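Uncharacterized protein (Pyrococcus horikoshii, PDB 1ZJJ) is probably a magnesium-dependent phosphatase of the haloacid dehalogenase superfamily, its physiological substrate not being established. Local coordinates at residues L205-D210 and I216-K221; D210-D215 and Y244-V249. One frame throughout, in Å; residues are numbered along the deposited sequence.

Contact 1. Residues L205-D210 and I216-K221; sequences LWMVGD and IAFAKK. With MG (magnesium ion), chain D.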
loop_
_atom_site.group_PDB
_atom_site.type_symbol
_atom_site.label_atom_id
_atom_site.label_comp_id
_atom_site.label_asym_id
_atom_site.label_seq_id
_atom_site.Cartn_x
_atom_site.Cartn_y
_atom_site.Cartn_z
ATOM N N LEU B 205 -15.368 8.639 -30.330
ATOM C CA LEU B 205 -15.206 7.494 -29.443
ATOM C C LEU B 205 -16.279 7.323 -28.385
ATOM O O LEU B 205 -16.716 8.295 -27.772
ATOM C CB LEU B 205 -13.845 7.576 -28.740
ATOM C CG LEU B 205 -12.595 7.693 -29.613
ATOM C CD1 LEU B 205 -11.364 7.847 -28.723
ATOM C CD2 LEU B 205 -12.478 6.462 -30.498
ATOM N N TRP B 206 -16.689 6.072 -28.184
ATOM C CA TRP B 206 -17.673 5.707 -27.167
ATOM C C TRP B 206 -16.975 4.734 -26.214
ATOM O O TRP B 206 -16.219 3.866 -26.653
ATOM C CB TRP B 206 -18.873 4.985 -27.775
ATOM C CG TRP B 206 -19.821 5.834 -28.565
ATOM C CD1 TRP B 206 -19.643 7.130 -28.967
ATOM C CD2 TRP B 206 -21.082 5.417 -29.101
ATOM N NE1 TRP B 206 -20.716 7.540 -29.727
ATOM C CE2 TRP B 206 -21.612 6.508 -29.825
ATOM C CE3 TRP B 206 -21.812 4.222 -29.040
ATOM C CZ2 TRP B 206 -22.844 6.442 -30.487
ATOM C CZ3 TRP B 206 -23.037 4.154 -29.699
ATOM C CH2 TRP B 206 -23.539 5.259 -30.415
ATOM N N MET B 207 -17.230 4.881 -24.921
ATOM C CA MET B 207 -16.640 4.006 -23.909
ATOM C C MET B 207 -17.768 3.281 -23.184
ATOM O O MET B 207 -18.683 3.911 -22.659
ATOM C CB MET B 207 -15.835 4.824 -22.899
ATOM C CG MET B 207 -15.172 4.006 -21.796
ATOM S SD MET B 207 -13.864 2.942 -22.431
ATOM C CE MET B 207 -14.088 1.458 -21.410
ATOM N N VAL B 208 -17.706 1.957 -23.164
ATOM C CA VAL B 208 -18.727 1.162 -22.497
ATOM C C VAL B 208 -18.091 0.404 -21.333
ATOM O O VAL B 208 -17.192 -0.421 -21.536
ATOM C CB VAL B 208 -19.360 0.143 -23.466
ATOM C CG1 VAL B 208 -20.402 -0.675 -22.740
ATOM C CG2 VAL B 208 -19.960 0.858 -24.675
ATOM N N GLY B 209 -18.548 0.686 -20.116
ATOM C CA GLY B 209 -17.985 0.020 -18.949
ATOM C C GLY B 209 -18.964 -0.192 -17.814
ATOM O O GLY B 209 -20.121 0.225 -17.893
ATOM N N ASP B 210 -18.501 -0.848 -16.750
ATOM C CA ASP B 210 -19.348 -1.112 -15.589
ATOM C C ASP B 210 -18.810 -0.454 -14.324
ATOM O O ASP B 210 -19.444 -0.537 -13.273
ATOM C CB ASP B 210 -19.480 -2.615 -15.345
ATOM C CG ASP B 210 -18.178 -3.238 -14.911
ATOM O OD1 ASP B 210 -17.200 -3.069 -15.659
ATOM O OD2 ASP B 210 -18.131 -3.878 -13.837
ATOM N N ILE B 216 -16.148 5.029 -16.610
ATOM C CA ILE B 216 -16.876 6.271 -16.830
ATOM C C ILE B 216 -16.008 7.509 -16.607
ATOM O O ILE B 216 -16.117 8.487 -17.346
ATOM C CB ILE B 216 -18.139 6.329 -15.947
ATOM C CG1 ILE B 216 -18.993 5.086 -16.204
ATOM C CG2 ILE B 216 -18.950 7.579 -16.262
ATOM C CD1 ILE B 216 -19.333 4.859 -17.677
ATOM N N ALA B 217 -15.137 7.464 -15.603
ATOM C CA ALA B 217 -14.260 8.595 -15.327
ATOM C C ALA B 217 -13.383 8.847 -16.553
ATOM O O ALA B 217 -13.119 9.984 -16.930
ATOM C CB ALA B 217 -13.398 8.296 -14.112
ATOM N N PHE B 218 -12.955 7.754 -17.174
ATOM C CA PHE B 218 -12.111 7.777 -18.358
ATOM C C PHE B 218 -12.820 8.494 -19.508
ATOM O O PHE B 218 -12.280 9.421 -20.104
ATOM C CB PHE B 218 -11.792 6.329 -18.747
ATOM C CG PHE B 218 -10.836 6.183 -19.898
ATOM C CD1 PHE B 218 -9.572 6.755 -19.855
ATOM C CD2 PHE B 218 -11.182 5.403 -21.000
ATOM C CE1 PHE B 218 -8.659 6.549 -20.895
ATOM C CE2 PHE B 218 -10.284 5.189 -22.040
ATOM C CZ PHE B 218 -9.016 5.764 -21.989
ATOM N N ALA B 219 -14.041 8.060 -19.806
ATOM C CA ALA B 219 -14.824 8.640 -20.895
ATOM C C ALA B 219 -15.021 10.143 -20.732
ATOM O O ALA B 219 -14.818 10.905 -21.678
ATOM C CB ALA B 219 -16.164 7.955 -20.984
ATOM N N LYS B 220 -15.413 10.555 -19.532
ATOM C CA LYS B 220 -15.645 11.970 -19.239
ATOM C C LYS B 220 -14.402 12.847 -19.313
ATOM O O LYS B 220 -14.469 13.969 -19.797
ATOM C CB LYS B 220 -16.279 12.117 -17.862
ATOM C CG LYS B 220 -17.589 11.392 -17.732
ATOM C CD LYS B 220 -18.451 11.595 -18.967
ATOM C CE LYS B 220 -19.235 12.896 -18.875
ATOM N NZ LYS B 220 -19.862 13.146 -17.552
ATOM N N LYS B 221 -13.275 12.347 -18.820
ATOM C CA LYS B 221 -12.037 13.116 -18.849
ATOM C C LYS B 221 -11.517 13.319 -20.262
ATOM O O LYS B 221 -10.887 14.330 -20.555
ATOM C CB LYS B 221 -10.967 12.432 -17.990
ATOM C CG LYS B 221 -11.229 12.558 -16.492
ATOM C CD LYS B 221 -10.292 11.695 -15.664
ATOM C CE LYS B 221 -8.846 11.859 -16.113
ATOM N NZ LYS B 221 -7.939 10.974 -15.345
HETATM MG MG MG D . -15.160 -4.041 -15.656
HETATM O O HOH W 1 -15.521 -4.501 -13.580
HETATM O O HOH W 2 -14.287 -2.122 -15.244
HETATM O O HOH W 3 -13.292 -4.876 -15.592
#

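Contact 2. Residues D210-D215 and Y244-V249; sequences DRLDTD and YKPDLV. With MG (magnesium ion), chain D.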
loop_
_atom_site.group_PDB
_atom_site.type_symbol
_atom_site.label_atom_id
_atom_site.label_comp_id
_atom_site.label_asym_id
_atom_site.label_seq_id
_atom_site.Cartn_x
_atom_site.Cartn_y
_atom_site.Cartn_z
ATOM N N ASP B 210 -18.501 -0.848 -16.750
ATOM C CA ASP B 210 -19.348 -1.112 -15.589
ATOM C C ASP B 210 -18.810 -0.454 -14.324
ATOM O O ASP B 210 -19.444 -0.537 -13.273
ATOM C CB ASP B 210 -19.480 -2.615 -15.345
ATOM C CG ASP B 210 -18.178 -3.238 -14.911
ATOM O OD1 ASP B 210 -17.200 -3.069 -15.659
ATOM O OD2 ASP B 210 -18.131 -3.878 -13.837
ATOM N N ARG B 211 -17.642 0.180 -14.415
ATOM C CA ARG B 211 -17.052 0.857 -13.258
ATOM C C ARG B 211 -17.032 2.372 -13.448
ATOM O O ARG B 211 -16.533 2.882 -14.448
ATOM C CB ARG B 211 -15.624 0.365 -12.994
ATOM C CG ARG B 211 -15.534 -1.032 -12.377
ATOM C CD ARG B 211 -14.073 -1.470 -12.177
ATOM N NE ARG B 211 -13.982 -2.885 -11.831
ATOM C CZ ARG B 211 -13.937 -3.360 -10.588
ATOM N NH1 ARG B 211 -13.963 -2.534 -9.552
ATOM N NH2 ARG B 211 -13.883 -4.670 -10.380
ATOM N N LEU B 212 -17.569 3.086 -12.469
ATOM C CA LEU B 212 -17.621 4.539 -12.525
ATOM C C LEU B 212 -16.252 5.188 -12.363
ATOM O O LEU B 212 -15.897 6.099 -13.110
ATOM C CB LEU B 212 -18.582 5.056 -11.448
ATOM C CG LEU B 212 -20.068 4.869 -11.773
ATOM C CD1 LEU B 212 -20.894 4.799 -10.495
ATOM C CD2 LEU B 212 -20.532 6.024 -12.670
ATOM N N ASP B 213 -15.487 4.705 -11.389
ATOM C CA ASP B 213 -14.159 5.235 -11.095
ATOM C C ASP B 213 -13.099 5.048 -12.179
ATOM O O ASP B 213 -12.119 5.787 -12.207
ATOM C CB ASP B 213 -13.653 4.631 -9.789
ATOM C CG ASP B 213 -13.550 3.127 -9.857
ATOM O OD1 ASP B 213 -12.521 2.623 -10.346
ATOM O OD2 ASP B 213 -14.510 2.448 -9.439
ATOM N N THR B 214 -13.266 4.066 -13.062
ATOM C CA THR B 214 -12.287 3.876 -14.130
ATOM C C THR B 214 -12.904 4.096 -15.510
ATOM O O THR B 214 -12.543 5.037 -16.218
ATOM C CB THR B 214 -11.651 2.464 -14.096
ATOM O OG1 THR B 214 -12.679 1.470 -14.099
ATOM C CG2 THR B 214 -10.781 2.301 -12.867
ATOM N N ASP B 215 -13.848 3.235 -15.878
ATOM C CA ASP B 215 -14.494 3.331 -17.181
ATOM C C ASP B 215 -15.193 4.663 -17.455
ATOM O O ASP B 215 -14.867 5.354 -18.419
ATOM C CB ASP B 215 -15.489 2.182 -17.347
ATOM C CG ASP B 215 -14.827 0.829 -17.235
ATOM O OD1 ASP B 215 -13.753 0.647 -17.844
ATOM O OD2 ASP B 215 -15.376 -0.051 -16.548
ATOM N N TYR B 244 -18.499 11.039 -11.427
ATOM C CA TYR B 244 -18.584 10.680 -12.835
ATOM C C TYR B 244 -20.013 10.276 -13.180
ATOM O O TYR B 244 -20.595 9.412 -12.528
ATOM C CB TYR B 244 -17.616 9.528 -13.104
ATOM C CG TYR B 244 -16.320 9.735 -12.377
ATOM C CD1 TYR B 244 -15.412 10.706 -12.795
ATOM C CD2 TYR B 244 -16.053 9.034 -11.211
ATOM C CE1 TYR B 244 -14.267 10.980 -12.055
ATOM C CE2 TYR B 244 -14.919 9.293 -10.458
ATOM C CZ TYR B 244 -14.029 10.265 -10.882
ATOM O OH TYR B 244 -12.912 10.511 -10.121
ATOM N N LYS B 245 -20.559 10.924 -14.207
ATOM C CA LYS B 245 -21.921 10.692 -14.692
ATOM C C LYS B 245 -22.001 10.111 -16.112
ATOM O O LYS B 245 -21.531 10.704 -17.075
ATOM C CB LYS B 245 -22.721 12.001 -14.637
ATOM C CG LYS B 245 -23.428 12.267 -13.328
ATOM C CD LYS B 245 -22.455 12.247 -12.158
ATOM C CE LYS B 245 -22.968 13.116 -11.021
ATOM N NZ LYS B 245 -23.463 12.364 -9.844
ATOM N N PRO B 246 -22.623 8.934 -16.251
ATOM C CA PRO B 246 -22.752 8.301 -17.567
ATOM C C PRO B 246 -23.670 9.124 -18.461
ATOM O O PRO B 246 -24.622 9.728 -17.969
ATOM C CB PRO B 246 -23.360 6.933 -17.252
ATOM C CG PRO B 246 -22.948 6.664 -15.847
ATOM C CD PRO B 246 -23.106 8.040 -15.188
ATOM N N ASP B 247 -23.386 9.142 -19.760
ATOM C CA ASP B 247 -24.212 9.863 -20.715
ATOM C C ASP B 247 -25.392 8.969 -21.060
ATOM O O ASP B 247 -26.447 9.439 -21.476
ATOM C CB ASP B 247 -23.430 10.167 -21.993
ATOM C CG ASP B 247 -22.284 11.109 -21.760
ATOM O OD1 ASP B 247 -22.516 12.160 -21.126
ATOM O OD2 ASP B 247 -21.161 10.809 -22.218
ATOM N N LEU B 248 -25.200 7.669 -20.882
ATOM C CA LEU B 248 -26.237 6.699 -21.193
ATOM C C LEU B 248 -26.067 5.466 -20.317
ATOM O O LEU B 248 -24.941 5.038 -20.047
ATOM C CB LEU B 248 -26.141 6.299 -22.669
ATOM C CG LEU B 248 -27.081 5.219 -23.212
ATOM C CD1 LEU B 248 -28.478 5.790 -23.405
ATOM C CD2 LEU B 248 -26.543 4.714 -24.544
ATOM N N VAL B 249 -27.185 4.911 -19.863
ATOM C CA VAL B 249 -27.169 3.714 -19.034
ATOM C C VAL B 249 -27.987 2.640 -19.740
ATOM O O VAL B 249 -29.125 2.881 -20.147
ATOM C CB VAL B 249 -27.784 3.968 -17.637
ATOM C CG1 VAL B 249 -27.707 2.698 -16.801
ATOM C CG2 VAL B 249 -27.057 5.105 -16.942
HETATM MG MG MG D . -15.160 -4.041 -15.656
HETATM O O HOH W 1 -15.521 -4.501 -13.580
HETATM O O HOH W 4 -11.122 7.559 -10.517
HETATM O O HOH W 2 -14.287 -2.122 -15.244
HETATM O O HOH W 3 -13.292 -4.876 -15.592
#

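Contact 1. Residues L205-D210 and I216-K221
Met207 reaches from strand 204-209 to Phe218 and Ala219 on helix 212-221, joining the first two elements of a beta-alpha-beta unit, completed by strand 225-229, in the Rossmann-like core of a HAD-type hydrolase. The methionine carries the strand's side of the contact. Its CB meets the methyl of Ala219, CB to CB 3.7 Å, at the closest approach of the two backbones. With CG anti to the backbone N (chi1 -180°) the chain extends from the strand, and a bend at chi2 brings the sulfur to the edge of the phenylalanine. Met207 SD comes to 3.9 Å from Phe218 CD2 and lies practically in the ring plane, 86° off the normal. This is a Met-aromatic contact in which the sulfur faces ring C-H groups, not the pi cloud. The two side chains cross at about a right angle, and the small Ala219 is consistent with the close approach of strand and helix here.

Along its two edges the strand is hydrogen-bonded through the backbone to strands 2-6 and 225-229, its neighbours in the parallel sheet, while Tyr193 of helix 190-199 also touches Phe218. All three residues that meet here are buried, and the interaction is wholly apolar.

The strand's C-terminal end has a different task. Past Gly209 the chain leaves the sheet at Asp210, whose CB points away from the helix segment and whose carboxylate binds the magnesium ion, which Asp7 and Asp9 also bind. Asp210 OD1 is the ligand, 2.3 Å from the metal, and OD2 accepts a hydrogen bond from Val233 N. The same OD2 also takes a hydrogen from the metal-bound water 1, at 2.7 Å.

Contact 2. Residues D210-D215 and Y244-V249
The Tyr244 ring leans obliquely over the first turn of helix 212-221, presenting neither a clean face nor a clean edge to Leu212 O and Asp213 CA. Its CD2 comes to 3.5 Å from Leu212 O, and CE2 packs against Asp213 CA. With CG anti to the carbonyl carbon and beside the backbone N (chi1 -41°), the ring is swung along the helix start, where Ala217 and Ile216 also touch it. A water held by Asp213 O is only weakly linked to the tyrosine OH.

The guanidinium of Arg211 has the metal-bound water 2 at its edge, in plane. Leu212 makes the apolar part of the contact: CD2 touches Pro246 CG at 4.0 Å, the two side chains crossing at about a right angle. The same methyl covers Tyr244 O, a buried carbonyl with no polar partner.

Asp215 braces the loop before the helix. Its OD2 accepts Arg211 N through the anti lone pair (3.1 Å, 153°), a weak bond from Asp210 N, and a hydrogen from water 2, while OD1 pairs with Lys187. Replacing Asp215 by an alanine is likely to deprive Lys187 of this carboxylate, and Arg211 N and water 2 of their acceptor, leaving the Asp210 loop less firmly fixed. Packing of Tyr244 and Pro246 against Leu212 and Asp213 thus joins the segments without direct hydrogen bonds, whereas the polar side is consistent with second-shell bonding by Asp215 that steadies the Asp210 loop and water 2.

Overall arrangement
Both contacts use helix 212-221 and share Asp210, yet they take different parts of the helix. Contact 1 sets its later turns against a central strand of the six-stranded sheet and is buried throughout; contact 2 joins its start to the approach to the edge strand 248-250 and is partly open to solvent. Sulfur, ring and methyl groups serve in the first, while the second mixes aliphatic groups with carbonyls and water. They also bond directly, Lys220 NZ to Lys245 O at 3.0 Å, and Ala217 packs on Tyr244. At the magnesium end the shared Asp210 is a ligand, and Asp215 of contact 2 stands in the second shell.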